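Side-chain contacts in cytochrome c' (Rubrivivax gelatinosus, PDB 2J8W), which carries a high-spin heme c without a sixth ligand and has electron transfer activity, although its exact function is not known: residues A38-A41 against A42-I45; D87-A90 against A91-K95. One frame throughout, in Å; residues are numbered along the deposited sequence.

Overall arrangement
Both contacts are short runs of about two turns of alpha-helix in the four-helix bundle of cytochrome c', and they follow one another along the chain: contact 1 opens helix 38-52, and contact 2 lies in the middle of helix 79-102. Their centres are about 18 Å apart and their nearest atoms about 6 Å, with no touch between them. The later part of helix 38-52 nevertheless reaches contact 2, because Ser49 and Ser52 pack on Val93. Contact 1 leans on helix 5-30 and lies away from the heme-binding residues, whereas contact 2 sends Phe89 into the heme pocket. Contact 1 thus joins the start of helix 38-52 to helix 5-30, and contact 2 forms part of the heme pocket.

Contact 1 (A38-A41 against A42-I45); sequences AKVA and AENI
The first turns of helix 38-52, one of the four long helices of the cytochrome c' bundle, carry an i to i+4 salt bridge between Lys39 and Glu43 on their exposed side. Lys39 NZ lies 2.8 Å from Glu43 OE2 and approaches on the syn side of the carboxylate, 25° out of its plane. The lysine chain runs extended as far as CE and then bends at its last torsion (chi4 -76°), which swings the ammonium group over to the acid. Glu43 CG stands anti to its own carbonyl carbon (chi1 -69°) and thereby leans back over the preceding turn, 3.3 Å from Lys39 O. Long, flexible, charged chains suit a surface where water can also reach them.

Beneath the pair runs the regular backbone ladder, from Ala42 N to Ala38 O through to Ile45 N bonded to Ala41 O at 2.8 Å. Asp37 OD1 accepts a hydrogen bond from Val40 N just where the helix starts. On the buried side Ala41, whose methyl allows close approach, packs on Met29, and the branched Ile45 packs on Val26, both on helix 5-30. Asn44 is the polar exception, buried yet satisfied at OD1 by a hydrogen bond with His22 ND1, which ties the two helices together. Its side chain lies alongside that of Val40 and points the same way, with Val40 CG1 3.6 Å from Asn44 ND2.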
ATOM      1  N   ALA A  38      -8.007 -11.459  17.729  1.00 14.15           N
ATOM      2  CA  ALA A  38      -7.286 -10.262  18.111  1.00 14.52           C
ATOM      3  C   ALA A  38      -5.955 -10.111  17.385  1.00 14.01           C
ATOM      4  O   ALA A  38      -5.546  -8.993  17.047  1.00 14.38           O
ATOM      5  CB  ALA A  38      -7.075 -10.216  19.643  1.00 15.87           C
ATOM      6  N   LYS A  39      -5.286 -11.227  17.138  1.00 14.74           N
ATOM      7  CA  LYS A  39      -4.007 -11.180  16.419  1.00 15.87           C
ATOM      8  C   LYS A  39      -4.201 -10.699  14.986  1.00 14.77           C
ATOM      9  O   LYS A  39      -3.451  -9.835  14.531  1.00 15.04           O
ATOM     10  CB  LYS A  39      -3.339 -12.571  16.457  1.00 17.19           C
ATOM     11  CG  LYS A  39      -2.053 -12.646  15.658  1.00 20.85           C
ATOM     12  CD  LYS A  39      -1.378 -14.003  15.781  1.00 22.64           C
ATOM     13  CE  LYS A  39      -0.082 -14.064  14.989  1.00 27.36           C
ATOM     14  NZ  LYS A  39      -0.288 -14.207  13.519  1.00 32.76           N
ATOM     15  N   VAL A  40      -5.164 -11.278  14.288  1.00 14.23           N
ATOM     16  CA  VAL A  40      -5.429 -10.895  12.908  1.00 14.02           C
ATOM     17  C   VAL A  40      -5.951  -9.451  12.848  1.00 12.77           C
ATOM     18  O   VAL A  40      -5.522  -8.650  11.997  1.00 13.30           O
ATOM     19  CB  VAL A  40      -6.367 -11.905  12.246  1.00 14.42           C
ATOM     20  CG1 VAL A  40      -6.815 -11.415  10.849  1.00 16.27           C
ATOM     21  CG2 VAL A  40      -5.671 -13.284  12.173  1.00 17.61           C
ATOM     22  N   ALA A  41      -6.836  -9.083  13.770  1.00 12.23           N
ATOM     23  CA  ALA A  41      -7.289  -7.699  13.835  1.00 12.41           C
ATOM     24  C   ALA A  41      -6.124  -6.747  14.023  1.00 12.68           C
ATOM     25  O   ALA A  41      -6.016  -5.717  13.327  1.00 13.23           O
ATOM     26  CB  ALA A  41      -8.324  -7.498  14.925  1.00 13.22           C
ATOM     27  N   ALA A  42      -5.217  -7.088  14.929  1.00 13.31           N
ATOM     28  CA  ALA A  42      -4.071  -6.250  15.191  1.00 13.93           C
ATOM     29  C   ALA A  42      -3.193  -6.114  13.938  1.00 13.60           C
ATOM     30  O   ALA A  42      -2.666  -5.034  13.641  1.00 14.71           O
ATOM     31  CB  ALA A  42      -3.238  -6.810  16.392  1.00 15.28           C
ATOM     32  N   GLU A  43      -2.992  -7.204  13.224  1.00 13.73           N
ATOM     33  CA  GLU A  43      -2.174  -7.172  12.007  1.00 15.16           C
ATOM     34  C   GLU A  43      -2.801  -6.244  10.954  1.00 13.16           C
ATOM     35  O   GLU A  43      -2.117  -5.452  10.302  1.00 13.78           O
ATOM     36  CB  GLU A  43      -1.981  -8.569  11.424  1.00 16.50           C
ATOM     37  CG  GLU A  43      -1.100  -9.470  12.277  1.00 19.00           C
ATOM     38  CD  GLU A  43      -1.153 -10.925  11.841  1.00 22.31           C
ATOM     39  OE1 GLU A  43      -2.002 -11.388  11.073  1.00 24.37           O
ATOM     40  OE2 GLU A  43      -0.318 -11.686  12.390  1.00 27.25           O
ATOM     41  N   ASN A  44      -4.101  -6.350  10.764  1.00 12.19           N
ATOM     42  CA  ASN A  44      -4.773  -5.501   9.794  1.00 11.57           C
ATOM     43  C   ASN A  44      -4.789  -4.050  10.244  1.00 11.62           C
ATOM     44  O   ASN A  44      -4.619  -3.153   9.419  1.00 11.85           O
ATOM     45  CB  ASN A  44      -6.164  -6.046   9.472  1.00 11.60           C
ATOM     46  CG  ASN A  44      -6.093  -7.244   8.580  1.00 12.23           C
ATOM     47  OD1 ASN A  44      -5.476  -7.183   7.519  1.00 13.94           O
ATOM     48  ND2 ASN A  44      -6.727  -8.347   8.977  1.00 14.29           N
ATOM     49  N   ILE A  45      -4.978  -3.806  11.534  1.00 11.61           N
ATOM     50  CA  ILE A  45      -4.886  -2.465  12.064  1.00 11.54           C
ATOM     51  C   ILE A  45      -3.514  -1.839  11.877  1.00 12.11           C
ATOM     52  O   ILE A  45      -3.396  -0.690  11.479  1.00 12.27           O
ATOM     53  CB  ILE A  45      -5.327  -2.423  13.541  1.00 11.92           C
ATOM     54  CG1 ILE A  45      -6.838  -2.625  13.630  1.00 12.17           C
ATOM     55  CG2 ILE A  45      -4.931  -1.131  14.180  1.00 13.64           C
ATOM     56  CD1 ILE A  45      -7.306  -2.853  15.096  1.00 14.14           C
TER

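Contact 2 (D87-A90 against A91-K95); sequences DKFA and AAVDK. With HEC (heme c), chain C.
Phe89 and Val93, one helical turn apart, form the tight side of this contact in the middle of helix 79-102. Val93 CG2 sits over one face of the Phe89 ring in a CH-pi contact, 3.8 Å from the ring centroid and 26° off its normal. It leans toward the rim, coming within 3.4 Å of Phe89 CE1. The ring thus lies between this methyl and the heme periphery, a place that suits a flat, apolar group. With CG anti to the backbone N (chi1 175°), it is set against the heme methyl CMC, which lies over its CG corner, 3.4 Å from Phe89 CG. Heme CBB comes within 3.6 Å of Phe89 CE1, while the meso carbon CHC stands farther off, over the same face as CMC. Thr115 and Ala118 of helix 105-126 and Ser52 of helix 38-52 also pack on the Phe89 side chain. Replacing Phe89 by an alanine is likely to open a gap beside the heme and to leave Val93 CG2 without its aromatic partner.

The other side is loose and wet. Ala90 and Ala91 present only short methyls to solvent, while Ala90 O accepts Asp94 N at 2.9 Å and also a hydrogen bond from a water. That water donates as well to Asp94 OD1, at 2.6 Å; an exposed aspartate suits this place, since its short carboxylate can take up the water held by Ala90 O. Such an amphipathic helix, with Phe89 and Val93 buried and small or charged residues exposed, is typical of the four-helix bundle, here lining the heme pocket of cytochrome c'.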
ATOM      1  N   ASP A  87      -6.652  15.554   9.365  1.00 19.79           N
ATOM      2  CA  ASP A  87      -6.275  15.472  10.764  1.00 20.50           C
ATOM      3  C   ASP A  87      -7.284  14.697  11.591  1.00 20.52           C
ATOM      4  O   ASP A  87      -6.888  13.992  12.511  1.00 19.89           O
ATOM      5  CB  ASP A  87      -6.172  16.887  11.354  1.00 21.53           C
ATOM      6  CG  ASP A  87      -4.939  17.655  10.888  1.00 23.11           C
ATOM      7  OD1 ASP A  87      -4.005  17.035  10.333  1.00 25.01           O
ATOM      8  OD2 ASP A  87      -4.874  18.899  11.136  1.00 27.56           O
ATOM      9  N   LYS A  88      -8.563  14.799  11.271  1.00 19.98           N
ATOM     10  CA  LYS A  88      -9.593  14.023  11.958  1.00 20.49           C
ATOM     11  C   LYS A  88      -9.366  12.529  11.701  1.00 19.24           C
ATOM     12  O   LYS A  88      -9.513  11.712  12.581  1.00 19.72           O
ATOM     13  CB  LYS A  88     -10.964  14.442  11.444  1.00 20.48           C
ATOM     14  CG  LYS A  88     -12.157  13.805  12.146  1.00 23.21           C
ATOM     15  CD  LYS A  88     -13.475  14.259  11.530  1.00 25.85           C
ATOM     16  CE  LYS A  88     -14.636  13.598  12.184  1.00 30.79           C
ATOM     17  NZ  LYS A  88     -15.013  14.293  13.418  1.00 33.84           N
ATOM     18  N   PHE A  89      -9.040  12.179  10.466  1.00 17.61           N
ATOM     19  CA  PHE A  89      -8.712  10.795  10.117  1.00 17.31           C
ATOM     20  C   PHE A  89      -7.473  10.333  10.886  1.00 17.08           C
ATOM     21  O   PHE A  89      -7.469   9.235  11.467  1.00 16.89           O
ATOM     22  CB  PHE A  89      -8.484  10.751   8.613  1.00 16.26           C
ATOM     23  CG  PHE A  89      -8.015   9.421   8.083  1.00 16.13           C
ATOM     24  CD1 PHE A  89      -8.739   8.258   8.298  1.00 16.10           C
ATOM     25  CD2 PHE A  89      -6.831   9.343   7.368  1.00 16.27           C
ATOM     26  CE1 PHE A  89      -8.303   7.061   7.793  1.00 17.28           C
ATOM     27  CE2 PHE A  89      -6.421   8.119   6.835  1.00 17.35           C
ATOM     28  CZ  PHE A  89      -7.164   7.003   7.052  1.00 16.49           C
ATOM     29  N   ALA A  90      -6.403  11.117  10.887  1.00 17.73           N
ATOM     30  CA  ALA A  90      -5.191  10.692  11.595  1.00 17.34           C
ATOM     31  C   ALA A  90      -5.457  10.446  13.088  1.00 18.24           C
ATOM     32  O   ALA A  90      -4.925   9.498  13.705  1.00 17.69           O
ATOM     33  CB  ALA A  90      -4.072  11.717  11.429  1.00 19.07           C
ATOM     34  N   ALA A  91      -6.275  11.284  13.697  1.00 18.43           N
ATOM     35  CA  ALA A  91      -6.602  11.112  15.111  1.00 19.41           C
ATOM     36  C   ALA A  91      -7.370   9.817  15.357  1.00 19.39           C
ATOM     37  O   ALA A  91      -7.107   9.118  16.338  1.00 19.01           O
ATOM     38  CB  ALA A  91      -7.433  12.319  15.595  1.00 20.76           C
ATOM     39  N   ALA A  92      -8.310   9.497  14.473  1.00 17.00           N
ATOM     40  CA  ALA A  92      -9.090   8.272  14.581  1.00 16.78           C
ATOM     41  C   ALA A  92      -8.191   7.067  14.383  1.00 16.45           C
ATOM     42  O   ALA A  92      -8.322   6.084  15.097  1.00 16.12           O
ATOM     43  CB  ALA A  92     -10.227   8.294  13.564  1.00 17.47           C
ATOM     44  N   VAL A  93      -7.284   7.127  13.411  1.00 15.75           N
ATOM     45  CA  VAL A  93      -6.388   6.004  13.163  1.00 16.42           C
ATOM     46  C   VAL A  93      -5.463   5.804  14.358  1.00 16.55           C
ATOM     47  O   VAL A  93      -5.132   4.685  14.701  1.00 16.27           O
ATOM     48  CB  VAL A  93      -5.623   6.182  11.841  1.00 16.53           C
ATOM     49  CG1 VAL A  93      -4.455   5.167  11.745  1.00 18.12           C
ATOM     50  CG2 VAL A  93      -6.589   6.155  10.622  1.00 18.15           C
ATOM     51  N   ASP A  94      -5.045   6.872  15.024  1.00 16.69           N
ATOM     52  CA  ASP A  94      -4.243   6.714  16.219  1.00 18.91           C
ATOM     53  C   ASP A  94      -5.005   5.892  17.257  1.00 17.17           C
ATOM     54  O   ASP A  94      -4.435   5.027  17.930  1.00 16.97           O
ATOM     55  CB  ASP A  94      -3.910   8.082  16.835  1.00 20.54           C
ATOM     56  CG  ASP A  94      -2.823   8.825  16.117  1.00 25.95           C
ATOM     57  OD1 ASP A  94      -2.106   8.216  15.308  1.00 32.13           O
ATOM     58  OD2 ASP A  94      -2.672  10.050  16.422  1.00 31.45           O
ATOM     59  N   LYS A  95      -6.264   6.207  17.453  1.00 16.43           N
ATOM     60  CA  LYS A  95      -7.089   5.431  18.372  1.00 16.44           C
ATOM     61  C   LYS A  95      -7.264   3.992  17.921  1.00 15.08           C
ATOM     62  O   LYS A  95      -7.274   3.083  18.747  1.00 14.98           O
ATOM     63  CB  LYS A  95      -8.450   6.074  18.536  1.00 19.21           C
ATOM     64  CG  LYS A  95      -8.412   7.396  19.210  1.00 24.10           C
ATOM     65  CD  LYS A  95      -9.841   7.879  19.397  1.00 29.80           C
ATOM     66  CE  LYS A  95     -10.044   8.785  20.572  1.00 32.92           C
ATOM     67  NZ  LYS A  95     -11.492   8.804  20.912  1.00 35.29           N
TER
HETATM   68 FE   HEC C1129     -10.716   8.048   0.658  1.00 14.80          FE
HETATM   69  CHA HEC C1129     -10.407   7.803  -2.753  1.00 14.88           C
HETATM   70  CHB HEC C1129     -11.246   4.722   0.852  1.00 14.18           C
HETATM   71  CHC HEC C1129     -10.224   8.147   4.063  1.00 15.21           C
HETATM   72  CHD HEC C1129     -10.035  11.391   0.484  1.00 15.48           C
HETATM   73  NA  HEC C1129     -10.779   6.562  -0.692  1.00 14.54           N
HETATM   74  C1A HEC C1129     -10.693   6.642  -2.072  1.00 13.80           C
HETATM   75  C2A HEC C1129     -10.926   5.352  -2.664  1.00 14.33           C
HETATM   76  C3A HEC C1129     -11.162   4.490  -1.658  1.00 13.48           C
HETATM   77  C4A HEC C1129     -11.055   5.235  -0.417  1.00 14.09           C
HETATM   78  CMA HEC C1129     -11.425   2.986  -1.730  1.00 15.56           C
HETATM   79  CAA HEC C1129     -10.922   5.051  -4.160  1.00 15.49           C
HETATM   80  CBA HEC C1129      -9.538   4.719  -4.661  1.00 17.52           C
HETATM   81  CGA HEC C1129      -9.657   4.270  -6.150  0.50 16.25           C
HETATM   82  O1A HEC C1129     -10.778   4.012  -6.690  0.50 18.62           O
HETATM   83  O2A HEC C1129      -8.648   4.154  -6.913  0.50 15.58           O
HETATM   84  NB  HEC C1129     -10.673   6.680   2.197  1.00 13.68           N
HETATM   85  C1B HEC C1129     -11.076   5.394   2.035  1.00 13.24           C
HETATM   86  C2B HEC C1129     -11.213   4.795   3.340  1.00 13.93           C
HETATM   87  C3B HEC C1129     -10.912   5.738   4.242  1.00 12.97           C
HETATM   88  C4B HEC C1129     -10.559   6.946   3.532  1.00 13.79           C
HETATM   89  CMB HEC C1129     -11.668   3.358   3.640  1.00 15.54           C
HETATM   90  CAB HEC C1129     -10.877   5.619   5.757  1.00 14.54           C
HETATM   91  CBB HEC C1129     -10.286   4.473   6.367  1.00 14.82           C
HETATM   92  NC  HEC C1129     -10.191   9.436   1.967  1.00 14.22           N
HETATM   93  C1C HEC C1129     -10.090   9.319   3.347  1.00 14.76           C
HETATM   94  C2C HEC C1129      -9.877  10.599   3.978  1.00 15.16           C
HETATM   95  C3C HEC C1129      -9.809  11.513   2.979  1.00 15.47           C
HETATM   96  C4C HEC C1129     -10.037  10.812   1.719  1.00 15.24           C
HETATM   97  CMC HEC C1129      -9.711  10.809   5.483  1.00 16.67           C
HETATM   98  CAC HEC C1129      -9.570  13.053   3.086  1.00 16.66           C
HETATM   99  CBC HEC C1129      -8.937  13.586   4.197  1.00 16.11           C
HETATM  100  ND  HEC C1129     -10.282   9.362  -0.862  1.00 15.42           N
HETATM  101  C1D HEC C1129     -10.102  10.737  -0.697  1.00 14.85           C
HETATM  102  C2D HEC C1129      -9.979  11.360  -1.996  1.00 15.45           C
HETATM  103  C3D HEC C1129     -10.073  10.282  -2.966  1.00 16.09           C
HETATM  104  C4D HEC C1129     -10.258   9.050  -2.210  1.00 14.57           C
HETATM  105  CMD HEC C1129      -9.789  12.836  -2.278  1.00 17.56           C
HETATM  106  CAD HEC C1129      -9.939  10.381  -4.458  1.00 16.26           C
HETATM  107  CBD HEC C1129      -8.471  10.123  -4.839  1.00 15.37           C
HETATM  108  CGD HEC C1129      -8.293  10.299  -6.341  1.00 15.24           C
HETATM  109  O1D HEC C1129      -7.314  10.974  -6.734  1.00 17.00           O
HETATM  110  O2D HEC C1129      -9.098   9.715  -7.151  1.00 16.44           O
HETATM  111  O   HOH W   1      -2.474   8.373  12.722  1.00 24.17           O